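Tylactone synthase starter module and modules 1 & 2 (Streptomyces fradiae, PDB 2Z5L) probably reduces, as a ketoreductase of the short-chain dehydrogenase/reductase family, the beta-keto group of a growing polyketide in tylosin biosynthesis, fixing its stereochemistry. Local coordinates at residues G181-P187 / D231-R236; A144-V150 / G162-W166; R170-E175 / G394-G400. All coordinates share one frame; numbering follows the deposited sequence.

Interaction 1 of 3, residues G181-P187 / D231-R236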
ATOM      1  N   GLY A 181      -3.014  -1.408  17.855  1.00 36.76           N
ATOM      2  CA  GLY A 181      -4.364  -1.884  18.063  1.00 38.50           C
ATOM      3  C   GLY A 181      -5.012  -2.268  16.743  1.00 38.64           C
ATOM      4  O   GLY A 181      -5.182  -3.447  16.451  1.00 38.39           O
ATOM      5  N   GLY A 182      -5.373  -1.265  15.948  1.00 37.93           N
ATOM      6  CA  GLY A 182      -5.989  -1.516  14.659  1.00 36.99           C
ATOM      7  C   GLY A 182      -6.387  -0.272  13.886  1.00 37.73           C
ATOM      8  O   GLY A 182      -6.152   0.861  14.319  1.00 35.42           O
ATOM      9  N   LEU A 183      -7.006  -0.507  12.729  1.00 37.71           N
ATOM     10  CA  LEU A 183      -7.479   0.548  11.825  1.00 37.85           C
ATOM     11  C   LEU A 183      -8.998   0.452  11.683  1.00 37.93           C
ATOM     12  O   LEU A 183      -9.537  -0.638  11.513  1.00 37.77           O
ATOM     13  CB  LEU A 183      -6.840   0.376  10.438  1.00 36.36           C
ATOM     14  CG  LEU A 183      -5.334   0.649  10.289  1.00 36.91           C
ATOM     15  CD1 LEU A 183      -4.702  -0.340   9.314  1.00 33.79           C
ATOM     16  CD2 LEU A 183      -5.153   2.089   9.816  1.00 34.02           C
ATOM     17  N   ILE A 184      -9.684   1.586  11.753  1.00 39.29           N
ATOM     18  CA  ILE A 184     -11.135   1.610  11.626  1.00 40.02           C
ATOM     19  C   ILE A 184     -11.534   2.722  10.658  1.00 41.95           C
ATOM     20  O   ILE A 184     -11.202   3.888  10.875  1.00 42.53           O
ATOM     21  CB  ILE A 184     -11.799   1.891  12.981  1.00 39.06           C
ATOM     22  CG1 ILE A 184     -11.394   0.822  13.997  1.00 38.41           C
ATOM     23  CG2 ILE A 184     -13.307   1.939  12.817  1.00 37.63           C
ATOM     24  CD1 ILE A 184     -11.829   1.143  15.444  1.00 36.10           C
ATOM     25  N   ASP A 185     -12.254   2.371   9.596  1.00 42.96           N
ATOM     26  CA  ASP A 185     -12.666   3.361   8.601  1.00 45.65           C
ATOM     27  C   ASP A 185     -14.088   3.877   8.853  1.00 47.30           C
ATOM     28  O   ASP A 185     -15.055   3.120   8.787  1.00 45.97           O
ATOM     29  CB  ASP A 185     -12.570   2.755   7.196  1.00 45.80           C
ATOM     30  CG  ASP A 185     -12.507   3.805   6.113  1.00 46.71           C
ATOM     31  OD1 ASP A 185     -11.571   4.641   6.132  1.00 46.91           O
ATOM     32  OD2 ASP A 185     -13.386   3.795   5.231  1.00 49.20           O
ATOM     33  N   LEU A 186     -14.205   5.171   9.131  1.00 48.86           N
ATOM     34  CA  LEU A 186     -15.500   5.768   9.404  1.00 52.01           C
ATOM     35  C   LEU A 186     -16.253   6.182   8.146  1.00 55.21           C
ATOM     36  O   LEU A 186     -15.654   6.443   7.103  1.00 56.03           O
ATOM     37  CB  LEU A 186     -15.339   6.976  10.334  1.00 49.68           C
ATOM     38  CG  LEU A 186     -14.733   6.650  11.698  1.00 48.73           C
ATOM     39  CD1 LEU A 186     -14.807   7.873  12.588  1.00 47.88           C
ATOM     40  CD2 LEU A 186     -15.477   5.480  12.336  1.00 48.41           C
ATOM     41  N   PRO A 187     -17.593   6.225   8.231  1.00 57.98           N
ATOM     42  CA  PRO A 187     -18.487   6.603   7.132  1.00 59.87           C
ATOM     43  C   PRO A 187     -18.211   8.003   6.589  1.00 61.18           C
ATOM     44  O   PRO A 187     -17.951   8.176   5.399  1.00 60.22           O
ATOM     45  CB  PRO A 187     -19.867   6.500   7.770  1.00 60.04           C
ATOM     46  CG  PRO A 187     -19.696   5.370   8.740  1.00 59.02           C
ATOM     47  CD  PRO A 187     -18.365   5.684   9.369  1.00 58.62           C
ATOM     48  N   ASP A 231      -8.447  -6.004  13.582  1.00 53.66           N
ATOM     49  CA  ASP A 231      -7.690  -4.762  13.549  1.00 50.14           C
ATOM     50  C   ASP A 231      -7.710  -4.069  12.181  1.00 48.99           C
ATOM     51  O   ASP A 231      -6.846  -3.244  11.882  1.00 48.80           O
ATOM     52  CB  ASP A 231      -6.239  -5.016  14.000  1.00 51.12           C
ATOM     53  CG  ASP A 231      -5.558  -6.141  13.225  1.00 50.95           C
ATOM     54  OD1 ASP A 231      -4.401  -6.477  13.565  1.00 51.16           O
ATOM     55  OD2 ASP A 231      -6.172  -6.688  12.284  1.00 49.40           O
ATOM     56  N   GLN A 232      -8.708  -4.404  11.368  1.00 47.25           N
ATOM     57  CA  GLN A 232      -8.886  -3.823  10.041  1.00 45.89           C
ATOM     58  C   GLN A 232     -10.376  -3.899   9.722  1.00 45.93           C
ATOM     59  O   GLN A 232     -10.840  -4.855   9.095  1.00 45.09           O
ATOM     60  CB  GLN A 232      -8.090  -4.603   8.981  1.00 44.29           C
ATOM     61  CG  GLN A 232      -6.576  -4.411   9.028  1.00 40.87           C
ATOM     62  CD  GLN A 232      -5.874  -5.057   7.841  1.00 39.38           C
ATOM     63  OE1 GLN A 232      -6.132  -4.708   6.686  1.00 39.34           O
ATOM     64  NE2 GLN A 232      -4.991  -5.996   8.118  1.00 34.40           N
ATOM     65  N   VAL A 233     -11.120  -2.886  10.158  1.00 46.52           N
ATOM     66  CA  VAL A 233     -12.565  -2.845   9.967  1.00 46.15           C
ATOM     67  C   VAL A 233     -13.045  -1.553   9.308  1.00 47.38           C
ATOM     68  O   VAL A 233     -12.436  -0.499   9.465  1.00 48.47           O
ATOM     69  CB  VAL A 233     -13.282  -3.015  11.334  1.00 45.96           C
ATOM     70  CG1 VAL A 233     -14.793  -3.077  11.148  1.00 45.00           C
ATOM     71  CG2 VAL A 233     -12.773  -4.274  12.023  1.00 45.27           C
ATOM     72  N   ALA A 234     -14.137  -1.648   8.560  1.00 48.66           N
ATOM     73  CA  ALA A 234     -14.708  -0.493   7.891  1.00 50.44           C
ATOM     74  C   ALA A 234     -16.144  -0.344   8.365  1.00 52.06           C
ATOM     75  O   ALA A 234     -16.973  -1.230   8.148  1.00 52.66           O
ATOM     76  CB  ALA A 234     -14.670  -0.687   6.386  1.00 50.68           C
ATOM     77  N   VAL A 235     -16.438   0.767   9.023  1.00 53.52           N
ATOM     78  CA  VAL A 235     -17.783   1.005   9.521  1.00 54.46           C
ATOM     79  C   VAL A 235     -18.626   1.738   8.490  1.00 55.43           C
ATOM     80  O   VAL A 235     -18.277   2.831   8.046  1.00 55.84           O
ATOM     81  CB  VAL A 235     -17.753   1.829  10.823  1.00 53.94           C
ATOM     82  CG1 VAL A 235     -19.171   2.105  11.297  1.00 52.01           C
ATOM     83  CG2 VAL A 235     -16.969   1.079  11.889  1.00 51.73           C
ATOM     84  N   ARG A 236     -19.746   1.125   8.123  1.00 57.84           N
ATOM     85  CA  ARG A 236     -20.670   1.693   7.149  1.00 59.12           C
ATOM     86  C   ARG A 236     -22.088   1.595   7.707  1.00 60.10           C
ATOM     87  O   ARG A 236     -22.326   0.877   8.684  1.00 59.86           O
ATOM     88  CB  ARG A 236     -20.573   0.924   5.826  1.00 59.27           C
ATOM     89  CG  ARG A 236     -19.245   1.092   5.094  1.00 58.21           C
ATOM     90  CD  ARG A 236     -19.127   2.487   4.498  1.00 58.86           C
ATOM     91  NE  ARG A 236     -17.884   2.665   3.744  1.00 59.28           N
ATOM     92  CZ  ARG A 236     -16.680   2.793   4.294  1.00 58.73           C
ATOM     93  NH1 ARG A 236     -16.535   2.767   5.612  1.00 58.47           N
ATOM     94  NH2 ARG A 236     -15.615   2.943   3.522  1.00 58.46           N
TER
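The backbones of L183 and D185 bond in parallel fashion to D231, V233 and V235, which flank their register partners Q232 and A234, and four bonds zip strand 180-186 to its neighbour. They alternate in direction: L183 N gives to D231 O, V233 N to L183 O, D185 N to V233 O, and V235 N to D185 O, the last the shortest with N to O 2.7 Å. At the start of the ladder G182, having no side chain, lets its CA come within 3.8 Å of D231 CA. P187 ends the ladder differently, because its nitrogen has no hydrogen for V235 O. Its ring lies against that oxygen, CG 3.0 Å from V235 O, and the oxygen takes its bond from the side chain of R236, whose NH1 is 3.0 Å from V235 O.

The chain of R236 bends at its second torsion (chi2 -72°), folding the guanidinium back over the strand end. There NH2 meets D185 OD2 at 2.9 Å in a salt bridge, approaching nearly end-on to the C-O bond, and NH1 adds a weak bond to the same OD2. The two planes are 46° apart, so this is no flat two-pronged pairing. NH2 also pairs with E156, while D185 OD1 is held by T146 and by the backbone N of A149; with both oxygens engaged, an acid suits this buried place and probably stays charged. L186 O, by contrast, is buried without a partner. D231 OD1 forms a salt bridge with R493.

On the opposite face I184 CG2 lies beside V235 CG2 at 3.9 Å, two branched side chains pointing the same way, as suits a sheet interior. Helix 214-224 covers this I184, V233 and V235 face, W166 of helix 160-175 packs on the L183 and D185 face, and strand 140-147 flanks strand 180-186 on its other edge.

Interaction 2 of 3, residues A144-V150 / G162-W166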
ATOM      1  N   ALA A 144      -5.984   3.678  14.706  1.00 32.18           N
ATOM      2  CA  ALA A 144      -6.007   4.782  13.774  1.00 32.29           C
ATOM      3  C   ALA A 144      -7.337   4.821  13.041  1.00 33.25           C
ATOM      4  O   ALA A 144      -7.707   3.871  12.344  1.00 32.78           O
ATOM      5  CB  ALA A 144      -4.861   4.664  12.780  1.00 30.18           C
ATOM      6  N   LEU A 145      -8.059   5.922  13.209  1.00 33.55           N
ATOM      7  CA  LEU A 145      -9.340   6.091  12.540  1.00 34.99           C
ATOM      8  C   LEU A 145      -9.099   6.842  11.246  1.00 36.35           C
ATOM      9  O   LEU A 145      -8.243   7.718  11.182  1.00 36.11           O
ATOM     10  CB  LEU A 145     -10.311   6.873  13.421  1.00 34.55           C
ATOM     11  CG  LEU A 145     -10.607   6.234  14.782  1.00 34.35           C
ATOM     12  CD1 LEU A 145     -11.665   7.067  15.498  1.00 36.86           C
ATOM     13  CD2 LEU A 145     -11.071   4.817  14.604  1.00 33.47           C
ATOM     14  N   THR A 146      -9.846   6.486  10.208  1.00 39.01           N
ATOM     15  CA  THR A 146      -9.714   7.134   8.906  1.00 41.31           C
ATOM     16  C   THR A 146     -11.084   7.245   8.259  1.00 42.68           C
ATOM     17  O   THR A 146     -12.081   6.780   8.814  1.00 44.19           O
ATOM     18  CB  THR A 146      -8.807   6.330   7.959  1.00 40.82           C
ATOM     19  OG1 THR A 146      -9.464   5.115   7.583  1.00 42.21           O
ATOM     20  CG2 THR A 146      -7.488   5.993   8.641  1.00 42.08           C
ATOM     21  N   ARG A 147     -11.119   7.844   7.075  1.00 43.58           N
ATOM     22  CA  ARG A 147     -12.363   8.024   6.342  1.00 44.52           C
ATOM     23  C   ARG A 147     -12.135   7.943   4.836  1.00 43.98           C
ATOM     24  O   ARG A 147     -11.292   8.658   4.285  1.00 38.98           O
ATOM     25  CB  ARG A 147     -12.965   9.382   6.668  1.00 47.31           C
ATOM     26  CG  ARG A 147     -11.987  10.520   6.455  1.00 51.19           C
ATOM     27  CD  ARG A 147     -12.692  11.759   5.952  1.00 54.63           C
ATOM     28  NE  ARG A 147     -13.284  11.534   4.638  1.00 56.69           N
ATOM     29  CZ  ARG A 147     -13.923  12.464   3.936  1.00 57.80           C
ATOM     30  NH1 ARG A 147     -14.055  13.690   4.426  1.00 57.47           N
ATOM     31  NH2 ARG A 147     -14.426  12.169   2.743  1.00 58.24           N
ATOM     32  N   ARG A 148     -12.909   7.088   4.174  1.00 44.03           N
ATOM     33  CA  ARG A 148     -12.800   6.913   2.733  1.00 45.84           C
ATOM     34  C   ARG A 148     -11.429   6.342   2.371  1.00 45.90           C
ATOM     35  O   ARG A 148     -10.962   6.476   1.238  1.00 45.43           O
ATOM     36  CB  ARG A 148     -13.037   8.254   2.007  1.00 48.28           C
ATOM     37  CG  ARG A 148     -14.452   8.416   1.429  1.00 50.68           C
ATOM     38  CD  ARG A 148     -14.733   9.824   0.895  1.00 53.70           C
ATOM     39  NE  ARG A 148     -13.760  10.271  -0.099  1.00 56.56           N
ATOM     40  CZ  ARG A 148     -13.598   9.728  -1.301  1.00 57.71           C
ATOM     41  NH1 ARG A 148     -12.674  10.215  -2.126  1.00 58.20           N
ATOM     42  NH2 ARG A 148     -14.356   8.705  -1.679  1.00 59.78           N
ATOM     43  N   ALA A 149     -10.792   5.696   3.343  1.00 45.03           N
ATOM     44  CA  ALA A 149      -9.481   5.098   3.121  1.00 45.17           C
ATOM     45  C   ALA A 149      -9.596   3.905   2.179  1.00 45.64           C
ATOM     46  O   ALA A 149      -8.714   3.663   1.353  1.00 44.95           O
ATOM     47  CB  ALA A 149      -8.874   4.651   4.448  1.00 43.28           C
ATOM     48  N   VAL A 150     -10.693   3.169   2.304  1.00 46.79           N
ATOM     49  CA  VAL A 150     -10.922   1.989   1.483  1.00 48.53           C
ATOM     50  C   VAL A 150     -12.343   1.968   0.926  1.00 49.83           C
ATOM     51  O   VAL A 150     -13.283   2.359   1.611  1.00 50.70           O
ATOM     52  CB  VAL A 150     -10.708   0.718   2.309  1.00 49.10           C
ATOM     53  CG1 VAL A 150      -9.241   0.593   2.719  1.00 51.55           C
ATOM     54  CG2 VAL A 150     -11.590   0.772   3.546  1.00 50.20           C
ATOM     55  N   GLY A 162      -5.720   8.333   3.337  1.00 34.40           N
ATOM     56  CA  GLY A 162      -6.203   7.206   4.121  1.00 31.11           C
ATOM     57  C   GLY A 162      -5.650   5.852   3.707  1.00 30.82           C
ATOM     58  O   GLY A 162      -5.369   5.006   4.561  1.00 30.88           O
ATOM     59  N   ALA A 163      -5.510   5.625   2.402  1.00 29.58           N
ATOM     60  CA  ALA A 163      -4.988   4.347   1.909  1.00 29.50           C
ATOM     61  C   ALA A 163      -3.559   4.102   2.389  1.00 29.65           C
ATOM     62  O   ALA A 163      -3.183   2.971   2.689  1.00 29.72           O
ATOM     63  CB  ALA A 163      -5.042   4.314   0.375  1.00 30.26           C
ATOM     64  N   GLN A 164      -2.767   5.169   2.451  1.00 28.89           N
ATOM     65  CA  GLN A 164      -1.379   5.075   2.899  1.00 29.52           C
ATOM     66  C   GLN A 164      -1.264   4.573   4.335  1.00 29.81           C
ATOM     67  O   GLN A 164      -0.434   3.707   4.639  1.00 29.81           O
ATOM     68  CB  GLN A 164      -0.699   6.436   2.799  1.00 27.07           C
ATOM     69  CG  GLN A 164      -0.282   6.845   1.397  1.00 26.95           C
ATOM     70  CD  GLN A 164       0.674   8.032   1.427  1.00 29.32           C
ATOM     71  OE1 GLN A 164       1.647   8.020   2.176  1.00 28.11           O
ATOM     72  NE2 GLN A 164       0.404   9.059   0.616  1.00 29.97           N
ATOM     73  N   LEU A 165      -2.100   5.135   5.209  1.00 28.60           N
ATOM     74  CA  LEU A 165      -2.123   4.788   6.631  1.00 28.04           C
ATOM     75  C   LEU A 165      -2.486   3.320   6.852  1.00 28.05           C
ATOM     76  O   LEU A 165      -1.940   2.654   7.735  1.00 25.66           O
ATOM     77  CB  LEU A 165      -3.130   5.682   7.380  1.00 28.42           C
ATOM     78  CG  LEU A 165      -2.642   6.597   8.506  1.00 30.36           C
ATOM     79  CD1 LEU A 165      -3.855   7.074   9.302  1.00 27.13           C
ATOM     80  CD2 LEU A 165      -1.683   5.852   9.422  1.00 26.99           C
ATOM     81  N   TRP A 166      -3.437   2.812   6.078  1.00 28.79           N
ATOM     82  CA  TRP A 166      -3.805   1.411   6.240  1.00 29.68           C
ATOM     83  C   TRP A 166      -2.601   0.569   5.864  1.00 30.70           C
ATOM     84  O   TRP A 166      -2.308  -0.427   6.523  1.00 29.74           O
ATOM     85  CB  TRP A 166      -5.010   1.065   5.375  1.00 32.41           C
ATOM     86  CG  TRP A 166      -6.300   1.450   6.023  1.00 34.84           C
ATOM     87  CD1 TRP A 166      -6.738   2.719   6.319  1.00 35.83           C
ATOM     88  CD2 TRP A 166      -7.313   0.558   6.485  1.00 35.23           C
ATOM     89  NE1 TRP A 166      -7.965   2.664   6.937  1.00 33.98           N
ATOM     90  CE2 TRP A 166      -8.340   1.350   7.052  1.00 35.82           C
ATOM     91  CE3 TRP A 166      -7.457  -0.837   6.477  1.00 34.69           C
ATOM     92  CZ2 TRP A 166      -9.490   0.793   7.605  1.00 34.67           C
ATOM     93  CZ3 TRP A 166      -8.604  -1.392   7.029  1.00 34.98           C
ATOM     94  CH2 TRP A 166      -9.607  -0.574   7.587  1.00 36.52           C
TER
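T146 sets OG1 between its own backbone N and carbonyl carbon (chi1 69°), while W166 sets CG beside its backbone N, opposite the carbonyl carbon (chi1 -82°), and these rotations bring the hydroxyl to the N-H edge of the indole, in its plane. W166 NE1 gives to T146 OG1 at 2.9 Å, almost straight at 171°. Threonine suits the place because its hydroxyl, while accepting from the indole, can probably donate onward to D185, and its methyl is left for apolar packing: T146 CG2 lies 3.8 Å from L165 CD1, the two side chains sliding past each other in opposite directions.

Two small apolar side chains of segment 144-150 also touch the indole. A149 CB presses obliquely on it, 3.3 Å from W166 NE1, and V150 CG1 sits over the centre of one ring face. A149 also fits closely against the helix backbone, its CB 3.5 Å from G162 C, a closeness that a residue with no side chain allows. The contact lies in the beta-alpha-beta unit made by strand 140-147, helix 160-175 and strand 180-186, which is the next strand in the sheet; helix 119-135 touches L165, and helix 402-419 packs against A163 and Q164.

Interaction 3 of 3, residues R170-E175 / G394-G400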
ATOM      1  N   ARG A 170      -0.689  -1.934   8.807  1.00 26.18           N
ATOM      2  CA  ARG A 170      -0.464  -3.380   8.744  1.00 26.21           C
ATOM      3  C   ARG A 170       0.981  -3.759   9.061  1.00 27.38           C
ATOM      4  O   ARG A 170       1.261  -4.863   9.554  1.00 30.07           O
ATOM      5  CB  ARG A 170      -0.868  -3.915   7.364  1.00 27.79           C
ATOM      6  CG  ARG A 170      -2.349  -3.677   7.052  1.00 26.26           C
ATOM      7  CD  ARG A 170      -2.759  -4.302   5.733  1.00 29.28           C
ATOM      8  NE  ARG A 170      -2.527  -3.426   4.585  1.00 27.31           N
ATOM      9  CZ  ARG A 170      -3.457  -2.646   4.048  1.00 29.18           C
ATOM     10  NH1 ARG A 170      -4.693  -2.633   4.553  1.00 25.55           N
ATOM     11  NH2 ARG A 170      -3.154  -1.882   3.011  1.00 28.49           N
ATOM     12  N   VAL A 171       1.900  -2.849   8.774  1.00 27.38           N
ATOM     13  CA  VAL A 171       3.301  -3.085   9.060  1.00 26.53           C
ATOM     14  C   VAL A 171       3.473  -2.923  10.562  1.00 26.81           C
ATOM     15  O   VAL A 171       4.221  -3.675  11.198  1.00 26.88           O
ATOM     16  CB  VAL A 171       4.210  -2.062   8.326  1.00 26.58           C
ATOM     17  CG1 VAL A 171       5.649  -2.195   8.818  1.00 22.95           C
ATOM     18  CG2 VAL A 171       4.142  -2.302   6.833  1.00 22.97           C
ATOM     19  N   ALA A 172       2.769  -1.946  11.135  1.00 27.67           N
ATOM     20  CA  ALA A 172       2.851  -1.701  12.579  1.00 30.15           C
ATOM     21  C   ALA A 172       2.380  -2.914  13.388  1.00 31.87           C
ATOM     22  O   ALA A 172       2.973  -3.246  14.411  1.00 31.54           O
ATOM     23  CB  ALA A 172       2.012  -0.481  12.949  1.00 29.96           C
ATOM     24  N   ALA A 173       1.325  -3.572  12.915  1.00 31.95           N
ATOM     25  CA  ALA A 173       0.787  -4.745  13.591  1.00 35.23           C
ATOM     26  C   ALA A 173       1.841  -5.837  13.766  1.00 36.30           C
ATOM     27  O   ALA A 173       1.930  -6.473  14.820  1.00 36.49           O
ATOM     28  CB  ALA A 173      -0.407  -5.297  12.810  1.00 36.67           C
ATOM     29  N   LEU A 174       2.648  -6.028  12.727  1.00 35.99           N
ATOM     30  CA  LEU A 174       3.694  -7.047  12.710  1.00 35.15           C
ATOM     31  C   LEU A 174       4.970  -6.650  13.434  1.00 36.20           C
ATOM     32  O   LEU A 174       5.679  -7.497  13.995  1.00 36.11           O
ATOM     33  CB  LEU A 174       4.028  -7.409  11.260  1.00 36.03           C
ATOM     34  CG  LEU A 174       2.885  -7.967  10.404  1.00 36.90           C
ATOM     35  CD1 LEU A 174       3.181  -7.718   8.936  1.00 38.00           C
ATOM     36  CD2 LEU A 174       2.696  -9.445  10.688  1.00 35.75           C
ATOM     37  N   GLU A 175       5.272  -5.359  13.411  1.00 35.31           N
ATOM     38  CA  GLU A 175       6.471  -4.841  14.063  1.00 35.88           C
ATOM     39  C   GLU A 175       6.311  -4.579  15.554  1.00 34.68           C
ATOM     40  O   GLU A 175       7.249  -4.777  16.339  1.00 32.99           O
ATOM     41  CB  GLU A 175       6.906  -3.548  13.388  1.00 37.22           C
ATOM     42  CG  GLU A 175       7.888  -3.750  12.278  1.00 39.32           C
ATOM     43  CD  GLU A 175       8.467  -2.439  11.820  1.00 39.59           C
ATOM     44  OE1 GLU A 175       8.919  -1.666  12.691  1.00 39.00           O
ATOM     45  OE2 GLU A 175       8.464  -2.182  10.600  1.00 40.95           O
ATOM     46  N   GLY A 394       2.211  -3.685   0.674  1.00 28.33           N
ATOM     47  CA  GLY A 394       1.193  -2.670   0.858  1.00 28.70           C
ATOM     48  C   GLY A 394      -0.221  -3.217   0.859  1.00 28.61           C
ATOM     49  O   GLY A 394      -1.173  -2.434   0.927  1.00 30.14           O
ATOM     50  N   THR A 395      -0.378  -4.536   0.765  1.00 28.76           N
ATOM     51  CA  THR A 395      -1.718  -5.139   0.770  1.00 31.14           C
ATOM     52  C   THR A 395      -1.888  -6.127   1.923  1.00 30.63           C
ATOM     53  O   THR A 395      -2.968  -6.226   2.492  1.00 30.47           O
ATOM     54  CB  THR A 395      -2.036  -5.890  -0.550  1.00 32.46           C
ATOM     55  OG1 THR A 395      -1.759  -5.041  -1.670  1.00 32.81           O
ATOM     56  CG2 THR A 395      -3.511  -6.289  -0.584  1.00 31.17           C
ATOM     57  N   TRP A 396      -0.834  -6.873   2.249  1.00 30.33           N
ATOM     58  CA  TRP A 396      -0.905  -7.814   3.360  1.00 31.61           C
ATOM     59  C   TRP A 396      -0.144  -7.273   4.549  1.00 33.47           C
ATOM     60  O   TRP A 396      -0.576  -7.406   5.690  1.00 37.06           O
ATOM     61  CB  TRP A 396      -0.312  -9.174   2.989  1.00 31.37           C
ATOM     62  CG  TRP A 396      -1.094  -9.925   1.967  1.00 30.20           C
ATOM     63  CD1 TRP A 396      -2.293  -9.567   1.419  1.00 31.06           C
ATOM     64  CD2 TRP A 396      -0.724 -11.160   1.350  1.00 31.84           C
ATOM     65  NE1 TRP A 396      -2.692 -10.498   0.492  1.00 33.32           N
ATOM     66  CE2 TRP A 396      -1.745 -11.488   0.430  1.00 32.60           C
ATOM     67  CE3 TRP A 396       0.372 -12.019   1.482  1.00 31.81           C
ATOM     68  CZ2 TRP A 396      -1.705 -12.642  -0.354  1.00 33.32           C
ATOM     69  CZ3 TRP A 396       0.414 -13.166   0.703  1.00 34.69           C
ATOM     70  CH2 TRP A 396      -0.619 -13.466  -0.207  1.00 35.76           C
ATOM     71  N   GLY A 397       1.003  -6.664   4.288  1.00 34.04           N
ATOM     72  CA  GLY A 397       1.801  -6.128   5.375  1.00 34.76           C
ATOM     73  C   GLY A 397       3.083  -6.922   5.508  1.00 34.47           C
ATOM     74  O   GLY A 397       3.131  -8.095   5.139  1.00 35.09           O
ATOM     75  N   ASN A 398       4.121  -6.277   6.030  1.00 34.45           N
ATOM     76  CA  ASN A 398       5.426  -6.908   6.209  1.00 33.34           C
ATOM     77  C   ASN A 398       6.360  -5.999   7.007  1.00 33.73           C
ATOM     78  O   ASN A 398       6.607  -4.850   6.632  1.00 32.32           O
ATOM     79  CB  ASN A 398       6.050  -7.213   4.849  1.00 36.14           C
ATOM     80  CG  ASN A 398       7.378  -7.922   4.964  1.00 36.33           C
ATOM     81  OD1 ASN A 398       7.475  -8.975   5.593  1.00 35.35           O
ATOM     82  ND2 ASN A 398       8.411  -7.353   4.347  1.00 34.86           N
ATOM     83  N   ALA A 399       6.892  -6.531   8.100  1.00 31.25           N
ATOM     84  CA  ALA A 399       7.781  -5.778   8.978  1.00 30.96           C
ATOM     85  C   ALA A 399       9.005  -5.148   8.306  1.00 30.34           C
ATOM     86  O   ALA A 399       9.545  -5.685   7.339  1.00 31.63           O
ATOM     87  CB  ALA A 399       8.243  -6.677  10.138  1.00 32.10           C
ATOM     88  N   GLY A 400       9.448  -4.016   8.849  1.00 28.25           N
ATOM     89  CA  GLY A 400      10.610  -3.335   8.316  1.00 26.10           C
ATOM     90  C   GLY A 400      10.366  -2.553   7.043  1.00 27.21           C
ATOM     91  O   GLY A 400      11.280  -1.894   6.567  1.00 25.01           O
TER
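R170 and L174, one helical turn apart, press against the loop 394-400 where it is packed tightly. L174 CD1 comes within 3.4 Å of N398 N, a buried amide with no polar partner, and 3.5 Å from G397 C. Both methyls of V171, CG1 and CG2, lie against N398 O. G397, with no side chain and a positive phi of 112°, brings its CA to 4.0 Å from R170 CB. The arginine then runs along the loop and bends at its third torsion (chi3 -87°), which turns the guanidinium so that its edge meets one carbonyl and its face another: NH2 gives to G394 O at 2.9 Å, from above the carbonyl plane, while T395 O lies over one face of the group and is itself bonded to R243.

The end formed by E175, A399 and G400 is the more solvent-accessible side. E175 CG touches A399 CB at 3.6 Å, and the extended acid reaches beyond it, so that OE2, met from above the carboxylate plane, takes the N-H of G400 at 2.7 Å; OE1 accepts from the backbone N of I351. Segment 394-400 links strand 386-391 to helix 402-419 within the KR domain. In short-chain dehydrogenases this connection of the Rossmann fold commonly runs between the catalytic serine and tyrosine regions.

Helix 160-175 links the set: interaction 2 uses its earlier part, interaction 3 its last turns, and their centres are about 15 Å apart. Interactions 1 and 2 are closest, about 8 Å between centres, because strands 140-147 and 180-186 are neighbours; L186 N lies 2.7 Å from T146 O and D185 OD1 2.6 Å from T146 OG1, so a chain of polar contacts runs from W166 through T146 and D185 to R236. Interaction 3 lies about 16 Å from interaction 1, with a weak bond from R170 NH1 to Q232 OE1, 3.3 Å, between them. Through interaction 3 the helix meets the KR domain loop, which by family analogy probably borders the active site; interactions 1 and 2 appear to be structural packing.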